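Local coordinates for protein Nab2 (Chaetomium thermophilum, PDB 4LJ0) that probably serves as a nuclear poly(A)-binding protein, gripping polyadenosine RNA with a set of CCCH zinc fingers, at residues P14-A17 with F18-T22; G30-V34 with P35-F39; R54-P57 with F58-E62. One frame throughout, in Å; residues are numbered along the deposited sequence.

Contact 1 of 3, residues P14-A17 with F18-T22; sequences PLCA and FRHPT. With ZN (zinc ion), chain F.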
ATOM      1  N   PRO A  14     -16.726  -9.550  -6.614  1.00 54.97           N
ATOM      2  CA  PRO A  14     -16.489 -10.984  -6.821  1.00 58.03           C
ATOM      3  C   PRO A  14     -15.752 -11.304  -8.121  1.00 61.08           C
ATOM      4  O   PRO A  14     -15.203 -12.398  -8.247  1.00 68.24           O
ATOM      5  CB  PRO A  14     -17.903 -11.581  -6.846  1.00 59.38           C
ATOM      6  CG  PRO A  14     -18.806 -10.438  -7.147  1.00 63.13           C
ATOM      7  CD  PRO A  14     -18.164  -9.239  -6.534  1.00 60.37           C
ATOM      8  N   LEU A  15     -15.741 -10.366  -9.063  1.00 56.20           N
ATOM      9  CA  LEU A  15     -15.049 -10.564 -10.334  1.00 54.35           C
ATOM     10  C   LEU A  15     -13.781  -9.725 -10.411  1.00 51.04           C
ATOM     11  O   LEU A  15     -13.299  -9.425 -11.501  1.00 51.28           O
ATOM     12  CB  LEU A  15     -15.966 -10.204 -11.506  1.00 56.71           C
ATOM     13  CG  LEU A  15     -17.321 -10.914 -11.565  1.00 62.46           C
ATOM     14  CD1 LEU A  15     -18.044 -10.538 -12.846  1.00 60.66           C
ATOM     15  CD2 LEU A  15     -17.163 -12.426 -11.461  1.00 62.85           C
ATOM     16  N   CYS A  16     -13.247  -9.345  -9.253  1.00 52.23           N
ATOM     17  CA  CYS A  16     -12.026  -8.552  -9.199  1.00 53.04           C
ATOM     18  C   CYS A  16     -10.913  -9.263  -9.953  1.00 51.48           C
ATOM     19  O   CYS A  16     -10.702 -10.461  -9.769  1.00 51.24           O
ATOM     20  CB  CYS A  16     -11.597  -8.318  -7.751  1.00 53.49           C
ATOM     21  SG  CYS A  16     -10.188  -7.207  -7.594  1.00 52.14           S
ATOM     22  N   ALA A  17     -10.211  -8.519 -10.801  1.00 52.62           N
ATOM     23  CA  ALA A  17      -9.163  -9.086 -11.642  1.00 54.27           C
ATOM     24  C   ALA A  17      -7.776  -8.846 -11.056  1.00 55.42           C
ATOM     25  O   ALA A  17      -6.780  -9.339 -11.581  1.00 57.33           O
ATOM     26  CB  ALA A  17      -9.245  -8.503 -13.035  1.00 53.98           C
ATOM     27  N   PHE A  18      -7.709  -8.078  -9.975  1.00 52.57           N
ATOM     28  CA  PHE A  18      -6.439  -7.834  -9.309  1.00 48.29           C
ATOM     29  C   PHE A  18      -6.077  -9.047  -8.458  1.00 51.32           C
ATOM     30  O   PHE A  18      -6.934  -9.867  -8.130  1.00 57.45           O
ATOM     31  CB  PHE A  18      -6.508  -6.555  -8.469  1.00 41.94           C
ATOM     32  CG  PHE A  18      -6.576  -5.296  -9.298  1.00 44.78           C
ATOM     33  CD1 PHE A  18      -7.763  -4.915  -9.903  1.00 44.46           C
ATOM     34  CD2 PHE A  18      -5.456  -4.503  -9.476  1.00 51.12           C
ATOM     35  CE1 PHE A  18      -7.831  -3.765 -10.669  1.00 52.22           C
ATOM     36  CE2 PHE A  18      -5.515  -3.350 -10.240  1.00 58.14           C
ATOM     37  CZ  PHE A  18      -6.707  -2.981 -10.838  1.00 53.11           C
ATOM     38  N   ARG A  19      -4.802  -9.159  -8.112  1.00 49.91           N
ATOM     39  CA  ARG A  19      -4.291 -10.341  -7.430  1.00 51.01           C
ATOM     40  C   ARG A  19      -4.798 -10.443  -5.993  1.00 50.20           C
ATOM     41  O   ARG A  19      -4.625  -9.518  -5.199  1.00 53.75           O
ATOM     42  CB  ARG A  19      -2.762 -10.311  -7.436  1.00 53.41           C
ATOM     43  CG  ARG A  19      -2.101 -11.654  -7.205  1.00 63.38           C
ATOM     44  CD  ARG A  19      -0.597 -11.485  -7.092  1.00 80.56           C
ATOM     45  NE  ARG A  19       0.126 -12.732  -7.319  1.00 96.11           N
ATOM     46  CZ  ARG A  19       1.452 -12.840  -7.298  1.00101.28           C
ATOM     47  NH1 ARG A  19       2.205 -11.775  -7.056  1.00105.63           N
ATOM     48  NH2 ARG A  19       2.025 -14.016  -7.517  1.00 99.38           N
ATOM     49  N   HIS A  20      -5.438 -11.565  -5.675  1.00 50.87           N
ATOM     50  CA  HIS A  20      -5.794 -11.899  -4.299  1.00 50.36           C
ATOM     51  C   HIS A  20      -4.952 -13.089  -3.857  1.00 57.95           C
ATOM     52  O   HIS A  20      -4.804 -14.047  -4.617  1.00 57.74           O
ATOM     53  CB  HIS A  20      -7.269 -12.287  -4.191  1.00 50.58           C
ATOM     54  CG  HIS A  20      -8.219 -11.187  -4.549  1.00 59.04           C
ATOM     55  ND1 HIS A  20      -9.562 -11.239  -4.242  1.00 67.02           N
ATOM     56  CD2 HIS A  20      -8.025 -10.011  -5.189  1.00 62.74           C
ATOM     57  CE1 HIS A  20     -10.153 -10.142  -4.677  1.00 71.31           C
ATOM     58  NE2 HIS A  20      -9.243  -9.381  -5.256  1.00 67.34           N
ATOM     59  N   PRO A  21      -4.393 -13.040  -2.632  1.00 53.11           N
ATOM     60  CA  PRO A  21      -3.703 -14.223  -2.102  1.00 54.35           C
ATOM     61  C   PRO A  21      -4.604 -15.449  -2.129  1.00 55.08           C
ATOM     62  O   PRO A  21      -5.819 -15.322  -1.969  1.00 58.56           O
ATOM     63  CB  PRO A  21      -3.390 -13.828  -0.657  1.00 47.26           C
ATOM     64  CG  PRO A  21      -3.287 -12.349  -0.690  1.00 55.71           C
ATOM     65  CD  PRO A  21      -4.275 -11.884  -1.724  1.00 49.98           C
ATOM     66  N   THR A  22      -4.016 -16.622  -2.332  1.00 54.86           N
ATOM     67  CA  THR A  22      -4.789 -17.854  -2.401  1.00 52.21           C
ATOM     68  C   THR A  22      -5.417 -18.178  -1.051  1.00 51.00           C
ATOM     69  O   THR A  22      -6.609 -18.466  -0.963  1.00 54.32           O
ATOM     70  CB  THR A  22      -3.911 -19.041  -2.840  1.00 58.77           C
ATOM     71  OG1 THR A  22      -3.174 -18.685  -4.016  1.00 63.39           O
ATOM     72  CG2 THR A  22      -4.765 -20.270  -3.128  1.00 59.82           C
TER
HETATM   73 ZN    ZN F 501     -10.019  -7.571  -5.257  1.00 47.71          ZN
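C16 and H20, four residues apart on one turning loop, meet through a shared zinc ion. From CB of H20, CG leaves on the side of the backbone N, opposite the carbonyl carbon (chi1 -63°), which swings the imidazole back over the loop toward C16. CG and ND1 sit well behind the metal. CE1 comes to 2.6 Å from the zinc, whereas CD2 stays at 3.2 Å, so the ion lies off the ring's axis, toward CE1. The same atom, CE1 of H20, passes 3.9 Å from CB of C16. At the tip, NE2 binds the zinc at 2.0 Å, a neutral nitrogen ligand that suits a site already rich in thiolates.

The sulfur comes from the earlier part of the loop: SG of C16 binds the zinc at 2.4 Å and lies 3.3 Å from NE2 of H20, close to the plane of the imidazole and at its edge. The same sulfur accepts a weak hydrogen bond from the backbone, F18 N to C16 SG at 3.5 Å with an N-H...S angle of 150°, which would help to settle thiolate charge. It also lies at the edge of the F18 ring, a sulfur-aromatic contact 76° off the ring normal, with CB of F18 3.8 Å from SG. A17 links the two residues, and its exposed methyl needs little space beside the second subunit.

C5 and C11 complete the tetrahedral site, the ring of W8 meets that of H20, and A17 and F18 pack on P14 and A12 of the second subunit. With three cysteines and one histidine around one zinc and no regular helix or strand, this is the CCCH zinc finger of the Nab2 type.

Contact 2 of 3, residues G30-V34 with P35-F39; sequences GECKV and PGCKF. With ZN (zinc ion), chain G; nucleotides of chain E.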
ATOM      1  N   GLY A  30      -2.082 -10.674  11.998  1.00 33.61           N
ATOM      2  CA  GLY A  30      -0.789 -10.771  11.347  1.00 33.11           C
ATOM      3  C   GLY A  30       0.286 -11.252  12.303  1.00 40.85           C
ATOM      4  O   GLY A  30       1.291 -11.823  11.877  1.00 36.10           O
ATOM      5  N   GLU A  31       0.071 -11.036  13.600  1.00 34.04           N
ATOM      6  CA  GLU A  31       1.065 -11.392  14.611  1.00 31.53           C
ATOM      7  C   GLU A  31       0.935 -12.844  15.092  1.00 35.69           C
ATOM      8  O   GLU A  31       1.597 -13.238  16.054  1.00 40.47           O
ATOM      9  CB  GLU A  31       0.980 -10.433  15.808  1.00 37.59           C
ATOM     10  CG  GLU A  31      -0.215 -10.648  16.755  1.00 40.05           C
ATOM     11  CD  GLU A  31      -1.509 -10.016  16.264  1.00 48.06           C
ATOM     12  OE1 GLU A  31      -1.565  -9.557  15.102  1.00 46.65           O
ATOM     13  OE2 GLU A  31      -2.475  -9.976  17.058  1.00 48.46           O
ATOM     14  N   CYS A  32       0.081 -13.618  14.425  1.00 32.89           N
ATOM     15  CA  CYS A  32      -0.135 -15.037  14.745  1.00 36.60           C
ATOM     16  C   CYS A  32       1.189 -15.777  14.898  1.00 39.51           C
ATOM     17  O   CYS A  32       2.026 -15.736  13.997  1.00 40.97           O
ATOM     18  CB  CYS A  32      -0.959 -15.694  13.628  1.00 38.53           C
ATOM     19  SG  CYS A  32      -1.197 -17.507  13.739  1.00 35.14           S
ATOM     20  N   LYS A  33       1.379 -16.442  16.039  1.00 35.88           N
ATOM     21  CA  LYS A  33       2.595 -17.213  16.302  1.00 37.85           C
ATOM     22  C   LYS A  33       2.331 -18.716  16.327  1.00 46.03           C
ATOM     23  O   LYS A  33       3.174 -19.483  16.788  1.00 46.15           O
ATOM     24  CB  LYS A  33       3.204 -16.825  17.651  1.00 44.15           C
ATOM     25  CG  LYS A  33       3.407 -15.344  17.864  1.00 55.55           C
ATOM     26  CD  LYS A  33       4.446 -14.781  16.924  1.00 60.22           C
ATOM     27  CE  LYS A  33       4.948 -13.421  17.397  1.00 74.35           C
ATOM     28  NZ  LYS A  33       4.050 -12.303  16.993  1.00 75.03           N
ATOM     29  N   VAL A  34       1.165 -19.138  15.853  1.00 38.92           N
ATOM     30  CA  VAL A  34       0.831 -20.558  15.847  1.00 44.04           C
ATOM     31  C   VAL A  34       1.744 -21.299  14.860  1.00 41.58           C
ATOM     32  O   VAL A  34       1.797 -20.945  13.684  1.00 36.09           O
ATOM     33  CB  VAL A  34      -0.648 -20.788  15.477  1.00 46.91           C
ATOM     34  CG1 VAL A  34      -0.959 -22.279  15.364  1.00 50.62           C
ATOM     35  CG2 VAL A  34      -1.568 -20.136  16.514  1.00 36.26           C
ATOM     36  N   PRO A  35       2.479 -22.321  15.338  1.00 41.90           N
ATOM     37  CA  PRO A  35       3.341 -23.084  14.424  1.00 41.96           C
ATOM     38  C   PRO A  35       2.546 -23.806  13.345  1.00 48.01           C
ATOM     39  O   PRO A  35       1.507 -24.394  13.644  1.00 52.58           O
ATOM     40  CB  PRO A  35       4.007 -24.116  15.343  1.00 51.13           C
ATOM     41  CG  PRO A  35       3.880 -23.566  16.714  1.00 50.20           C
ATOM     42  CD  PRO A  35       2.603 -22.793  16.728  1.00 49.44           C
ATOM     43  N   GLY A  36       3.031 -23.766  12.109  1.00 45.12           N
ATOM     44  CA  GLY A  36       2.389 -24.471  11.015  1.00 41.24           C
ATOM     45  C   GLY A  36       1.218 -23.731  10.386  1.00 46.37           C
ATOM     46  O   GLY A  36       0.660 -24.201   9.394  1.00 48.96           O
ATOM     47  N   CYS A  37       0.833 -22.587  10.945  1.00 40.83           N
ATOM     48  CA  CYS A  37      -0.274 -21.815  10.383  1.00 41.18           C
ATOM     49  C   CYS A  37       0.138 -21.239   9.033  1.00 44.01           C
ATOM     50  O   CYS A  37       1.104 -20.481   8.950  1.00 41.72           O
ATOM     51  CB  CYS A  37      -0.704 -20.689  11.333  1.00 36.75           C
ATOM     52  SG  CYS A  37      -2.161 -19.725  10.761  1.00 37.34           S
ATOM     53  N   LYS A  38      -0.596 -21.604   7.984  1.00 41.99           N
ATOM     54  CA  LYS A  38      -0.278 -21.177   6.622  1.00 41.90           C
ATOM     55  C   LYS A  38      -1.374 -20.296   6.032  1.00 41.72           C
ATOM     56  O   LYS A  38      -1.443 -20.109   4.818  1.00 39.80           O
ATOM     57  CB  LYS A  38      -0.080 -22.392   5.713  1.00 48.07           C
ATOM     58  CG  LYS A  38       1.035 -23.324   6.143  1.00 52.57           C
ATOM     59  CD  LYS A  38       2.395 -22.670   6.014  1.00 65.73           C
ATOM     60  CE  LYS A  38       3.512 -23.667   6.279  1.00 74.78           C
ATOM     61  NZ  LYS A  38       4.856 -23.097   5.974  1.00 84.65           N
ATOM     62  N   PHE A  39      -2.247 -19.767   6.879  1.00 42.63           N
ATOM     63  CA  PHE A  39      -3.189 -18.764   6.418  1.00 37.14           C
ATOM     64  C   PHE A  39      -2.374 -17.524   6.076  1.00 40.04           C
ATOM     65  O   PHE A  39      -1.225 -17.410   6.493  1.00 36.91           O
ATOM     66  CB  PHE A  39      -4.233 -18.466   7.490  1.00 44.25           C
ATOM     67  CG  PHE A  39      -5.243 -19.567   7.670  1.00 40.21           C
ATOM     68  CD1 PHE A  39      -6.275 -19.731   6.762  1.00 42.97           C
ATOM     69  CD2 PHE A  39      -5.163 -20.431   8.746  1.00 43.21           C
ATOM     70  CE1 PHE A  39      -7.211 -20.740   6.925  1.00 50.97           C
ATOM     71  CE2 PHE A  39      -6.096 -21.443   8.917  1.00 50.84           C
ATOM     72  CZ  PHE A  39      -7.118 -21.598   8.004  1.00 51.72           C
TER
HETATM   73 ZN    ZN G 502      -1.974 -17.679  11.585  1.00 35.91          ZN
ATOM     74  P     A E   2     -15.021 -19.711   5.586  1.00132.12           P
ATOM     75  OP1   A E   2     -16.159 -20.590   5.957  1.00133.64           O
ATOM     76  OP2   A E   2     -15.230 -18.617   4.602  1.00134.56           O
ATOM     77  O5'   A E   2     -14.433 -19.081   6.925  1.00100.23           O
ATOM     78  C5'   A E   2     -13.032 -19.088   7.179  1.00107.10           C
ATOM     79  C4'   A E   2     -12.582 -20.397   7.776  1.00111.14           C
ATOM     80  O4'   A E   2     -11.150 -20.334   8.023  1.00112.00           O
ATOM     81  C3'   A E   2     -13.231 -20.756   9.111  1.00107.75           C
ATOM     82  O3'   A E   2     -13.393 -22.170   9.210  1.00106.84           O
ATOM     83  C2'   A E   2     -12.199 -20.277  10.126  1.00109.22           C
ATOM     84  O2'   A E   2     -12.258 -20.930  11.376  1.00110.05           O
ATOM     85  C1'   A E   2     -10.892 -20.573   9.392  1.00108.49           C
ATOM     86  N9    A E   2      -9.766 -19.734   9.808  1.00 94.60           N
ATOM     87  C8    A E   2      -9.401 -18.487   9.358  1.00 80.37           C
ATOM     88  N7    A E   2      -8.324 -18.015   9.940  1.00 72.00           N
ATOM     89  C5    A E   2      -7.955 -19.021  10.826  1.00 85.99           C
ATOM     90  C6    A E   2      -6.898 -19.149  11.746  1.00 93.37           C
ATOM     91  N6    A E   2      -5.965 -18.215  11.941  1.00 95.73           N
ATOM     92  N1    A E   2      -6.827 -20.287  12.471  1.00101.93           N
ATOM     93  C2    A E   2      -7.758 -21.230  12.284  1.00103.01           C
ATOM     94  N3    A E   2      -8.796 -21.227  11.452  1.00 99.63           N
ATOM     95  C4    A E   2      -8.833 -20.086  10.745  1.00 94.10           C
TER
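V34 and C37 close a type II beta turn beside the metal, and this is the tight part of the contact. C37 N donates a weak hydrogen bond to V34 O at 3.3 Å, with an angle of 160° at the hydrogen. V34 CB and C37 CB approach to 4.1 Å. P35 suits the first corner because its ring fixes phi, and G36 suits the second because phi there is positive, 83°. CG1 of V34 packs against CD of P35 at 3.8 Å.

The turn brings two sulfurs together: C32 SG and C37 SG stand 3.8 Å apart and bind the zinc at 2.3 and 2.2 Å respectively. Both leave CB anti to their backbone N, which points them inward. V34 N adds a hydrogen bond to C32 SG, and C26 and H41 complete the coordination.

The outer side is looser. The chains of K33 and K38 and the ring of P35 face outward, although K33 curls back so that NZ reaches E31 O at 2.8 Å. Beyond the turn, C37 SG lies in the plane of the F39 ring at its edge, while one face of that ring is covered, off centre, by the adenine of A2 of RNA chain E, F39 CE2 to C4 at 3.6 Å.

The N-H of V34 directed at C32 SG would probably temper thiolate charge; separately, the F39 ring offers the base a neutral flat face.

Contact 3 of 3, residues R54-P57 with F58-E62; sequences RSCP and FLHEE. With ZN (zinc ion), chain H; nucleotides of chain D.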
ATOM      1  N   ARG A  54     -11.852  -9.439  17.495  1.00 36.41           N
ATOM      2  CA  ARG A  54     -11.048 -10.601  17.866  1.00 35.19           C
ATOM      3  C   ARG A  54     -10.767 -11.549  16.693  1.00 37.81           C
ATOM      4  O   ARG A  54     -10.045 -12.533  16.852  1.00 41.45           O
ATOM      5  CB  ARG A  54     -11.678 -11.342  19.046  1.00 38.23           C
ATOM      6  CG  ARG A  54     -11.467 -10.631  20.382  1.00 46.39           C
ATOM      7  CD  ARG A  54     -12.584  -9.637  20.707  1.00 46.82           C
ATOM      8  NE  ARG A  54     -12.182  -8.706  21.761  1.00 43.91           N
ATOM      9  CZ  ARG A  54     -13.008  -7.894  22.414  1.00 49.30           C
ATOM     10  NH1 ARG A  54     -14.308  -7.886  22.142  1.00 52.73           N
ATOM     11  NH2 ARG A  54     -12.531  -7.088  23.352  1.00 52.45           N
ATOM     12  N   SER A  55     -11.311 -11.232  15.517  1.00 38.62           N
ATOM     13  CA  SER A  55     -10.939 -11.924  14.277  1.00 36.59           C
ATOM     14  C   SER A  55     -10.241 -10.973  13.303  1.00 37.82           C
ATOM     15  O   SER A  55     -10.197 -11.222  12.096  1.00 40.65           O
ATOM     16  CB  SER A  55     -12.167 -12.553  13.612  1.00 35.72           C
ATOM     17  OG  SER A  55     -12.547 -13.746  14.276  1.00 41.85           O
ATOM     18  N   CYS A  56      -9.683  -9.887  13.830  1.00 35.62           N
ATOM     19  CA  CYS A  56      -8.987  -8.905  13.001  1.00 35.30           C
ATOM     20  C   CYS A  56      -7.771  -9.547  12.336  1.00 34.22           C
ATOM     21  O   CYS A  56      -6.917 -10.098  13.028  1.00 39.49           O
ATOM     22  CB  CYS A  56      -8.539  -7.716  13.856  1.00 32.60           C
ATOM     23  SG  CYS A  56      -7.794  -6.360  12.920  1.00 36.99           S
ATOM     24  N   PRO A  57      -7.687  -9.485  10.993  1.00 33.43           N
ATOM     25  CA  PRO A  57      -6.567 -10.114  10.282  1.00 31.59           C
ATOM     26  C   PRO A  57      -5.338  -9.224  10.180  1.00 40.88           C
ATOM     27  O   PRO A  57      -4.277  -9.679   9.758  1.00 37.23           O
ATOM     28  CB  PRO A  57      -7.142 -10.348   8.888  1.00 31.93           C
ATOM     29  CG  PRO A  57      -8.093  -9.225   8.702  1.00 36.71           C
ATOM     30  CD  PRO A  57      -8.711  -8.985  10.054  1.00 35.71           C
ATOM     31  N   PHE A  58      -5.472  -7.960  10.554  1.00 37.08           N
ATOM     32  CA  PHE A  58      -4.359  -7.038  10.408  1.00 39.94           C
ATOM     33  C   PHE A  58      -3.282  -7.286  11.464  1.00 38.16           C
ATOM     34  O   PHE A  58      -3.442  -8.131  12.345  1.00 35.86           O
ATOM     35  CB  PHE A  58      -4.875  -5.606  10.419  1.00 42.06           C
ATOM     36  CG  PHE A  58      -5.684  -5.266   9.200  1.00 45.68           C
ATOM     37  CD1 PHE A  58      -7.053  -5.466   9.181  1.00 41.81           C
ATOM     38  CD2 PHE A  58      -5.068  -4.783   8.058  1.00 46.93           C
ATOM     39  CE1 PHE A  58      -7.797  -5.167   8.052  1.00 43.37           C
ATOM     40  CE2 PHE A  58      -5.805  -4.486   6.927  1.00 48.47           C
ATOM     41  CZ  PHE A  58      -7.172  -4.677   6.925  1.00 49.71           C
ATOM     42  N   LEU A  59      -2.176  -6.565  11.347  1.00 34.11           N
ATOM     43  CA  LEU A  59      -1.007  -6.785  12.190  1.00 38.46           C
ATOM     44  C   LEU A  59      -1.071  -5.896  13.428  1.00 42.71           C
ATOM     45  O   LEU A  59      -1.186  -4.678  13.317  1.00 45.79           O
ATOM     46  CB  LEU A  59       0.260  -6.482  11.385  1.00 39.70           C
ATOM     47  CG  LEU A  59       1.618  -6.615  12.080  1.00 41.45           C
ATOM     48  CD1 LEU A  59       1.887  -8.059  12.468  1.00 47.43           C
ATOM     49  CD2 LEU A  59       2.719  -6.087  11.176  1.00 48.84           C
ATOM     50  N   HIS A  60      -0.991  -6.516  14.602  1.00 43.57           N
ATOM     51  CA  HIS A  60      -1.082  -5.796  15.869  1.00 45.27           C
ATOM     52  C   HIS A  60       0.243  -5.790  16.617  1.00 52.39           C
ATOM     53  O   HIS A  60       1.028  -6.730  16.509  1.00 50.65           O
ATOM     54  CB  HIS A  60      -2.160  -6.433  16.747  1.00 43.35           C
ATOM     55  CG  HIS A  60      -3.500  -6.503  16.086  1.00 41.29           C
ATOM     56  ND1 HIS A  60      -3.881  -7.556  15.282  1.00 36.40           N
ATOM     57  CD2 HIS A  60      -4.537  -5.634  16.085  1.00 39.45           C
ATOM     58  CE1 HIS A  60      -5.101  -7.339  14.827  1.00 44.81           C
ATOM     59  NE2 HIS A  60      -5.522  -6.179  15.300  1.00 41.82           N
ATOM     60  N   GLU A  61       0.479  -4.721  17.375  1.00 57.87           N
ATOM     61  CA  GLU A  61       1.634  -4.624  18.262  1.00 59.79           C
ATOM     62  C   GLU A  61       1.250  -5.122  19.650  1.00 64.46           C
ATOM     63  O   GLU A  61       0.065  -5.274  19.949  1.00 57.87           O
ATOM     64  CB  GLU A  61       2.104  -3.173  18.364  1.00 62.07           C
ATOM     65  CG  GLU A  61       2.560  -2.572  17.049  1.00 80.59           C
ATOM     66  CD  GLU A  61       3.014  -1.132  17.194  1.00 99.29           C
ATOM     67  OE1 GLU A  61       2.691  -0.507  18.227  1.00105.09           O
ATOM     68  OE2 GLU A  61       3.696  -0.628  16.279  1.00108.56           O
ATOM     69  N   GLU A  62       2.245  -5.365  20.501  1.00 67.21           N
ATOM     70  CA  GLU A  62       1.973  -5.804  21.864  1.00 74.50           C
ATOM     71  C   GLU A  62       1.223  -4.708  22.616  1.00 78.30           C
ATOM     72  O   GLU A  62       1.682  -3.568  22.696  1.00 83.37           O
ATOM     73  CB  GLU A  62       3.265  -6.190  22.597  1.00 83.85           C
ATOM     74  CG  GLU A  62       4.255  -5.053  22.814  1.00100.20           C
ATOM     75  CD  GLU A  62       5.532  -5.519  23.495  1.00109.66           C
ATOM     76  OE1 GLU A  62       6.553  -4.803  23.414  1.00105.92           O
ATOM     77  OE2 GLU A  62       5.513  -6.605  24.115  1.00115.06           O
TER
HETATM   78 ZN    ZN H 503      -7.069  -5.122  14.679  1.00 37.86          ZN
ATOM     79  P     A D   3     -15.566  -1.270   4.824  1.00 88.70           P
ATOM     80  OP1   A D   3     -16.469  -1.879   5.832  1.00 87.96           O
ATOM     81  OP2   A D   3     -15.504   0.211   4.701  1.00 82.75           O
ATOM     82  O5'   A D   3     -14.081  -1.786   5.095  1.00103.33           O
ATOM     83  C5'   A D   3     -13.841  -3.097   5.599  1.00 99.41           C
ATOM     84  C4'   A D   3     -13.583  -3.106   7.090  1.00 97.67           C
ATOM     85  O4'   A D   3     -12.159  -3.297   7.340  1.00 91.71           O
ATOM     86  C3'   A D   3     -13.986  -1.836   7.850  1.00101.61           C
ATOM     87  O3'   A D   3     -14.591  -2.176   9.099  1.00106.60           O
ATOM     88  C2'   A D   3     -12.652  -1.136   8.090  1.00 96.43           C
ATOM     89  O2'   A D   3     -12.628  -0.279   9.211  1.00 99.37           O
ATOM     90  C1'   A D   3     -11.711  -2.324   8.260  1.00 86.70           C
ATOM     91  N9    A D   3     -10.301  -2.004   8.009  1.00 71.24           N
ATOM     92  C8    A D   3      -9.713  -1.492   6.878  1.00 69.14           C
ATOM     93  N7    A D   3      -8.419  -1.293   7.000  1.00 65.71           N
ATOM     94  C5    A D   3      -8.133  -1.691   8.300  1.00 57.23           C
ATOM     95  C6    A D   3      -6.942  -1.732   9.054  1.00 55.55           C
ATOM     96  N6    A D   3      -5.747  -1.350   8.599  1.00 62.65           N
ATOM     97  N1    A D   3      -7.016  -2.183  10.323  1.00 54.96           N
ATOM     98  C2    A D   3      -8.205  -2.571  10.796  1.00 50.03           C
ATOM     99  N3    A D   3      -9.387  -2.582  10.188  1.00 56.45           N
ATOM    100  C4    A D   3      -9.285  -2.127   8.928  1.00 57.98           C
TER
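C56 turns SG anti to its backbone N (chi1 -175°), while F58 and H60 both carry CG anti to the carbonyl carbon; this brings the phenyl and imidazole rings to the sulfur of C56. SG of C56 binds the zinc at 2.3 Å, and NE2 of H60 binds it at 2.0 Å. The imidazole points almost squarely at the ion, for CD2 and CE1 of H60 lie at nearly equal distances from it. On the far side of that ring, ND1 is held by the carboxylate oxygen E31 OE1, which, with the zinc at NE2, is likely to fix the ring's rotation and would be expected to strengthen NE2 as a ligand.

The backbone N of F58 gives C56 SG a weak hydrogen bond at 3.7 Å, and the sulfur also lies in the plane of the phenyl ring, at its edge, 85° off the normal. This belongs to a CCCH zinc finger, with C46 and C51 supplying the remaining thiolates; as expected for a small domain with no helix or strand, the metal takes the place of a hydrophobic core.

P57 runs alongside F58, its CG 3.9 Å from CD1 of the ring, so a rigid proline flanks the aromatic group. One face of F58 meets the adenine of A3 of RNA chain D, whose C6 lies 3.4 Å above the ring plane and over its centre. CD1 of F58 is 3.5 Å from N1 of that base, and CZ, at the ring's tip, is 3.4 Å from C5. An alanine here would remove the ring, and the adenine would probably lose the flat surface it rests on and C56 SG the ring edge beside it. The side chain of L59 starts away from residues 54-57, while its backbone pairs with T44 and C46.

How the contacts relate
The contacts follow one another along the chain without overlap, one in each of three successive zinc fingers, each wrapped round its own zinc in loop structure alone. Contact 1 stands apart: its centre is about 22 Å from that of contact 2 and about 23 Å from that of contact 3, and it touches neither. Contacts 2 and 3 have centres about 12 Å apart and do touch, G30 N probably hydrogen-bonding to F58 O at 2.9 Å and G30 packing on L59. R65 pairs with E31. The second and third fingers probably behave as one unit, with contact 1 in a separate finger, and RNA strands E and D meet an aromatic ring in contacts 2 and 3.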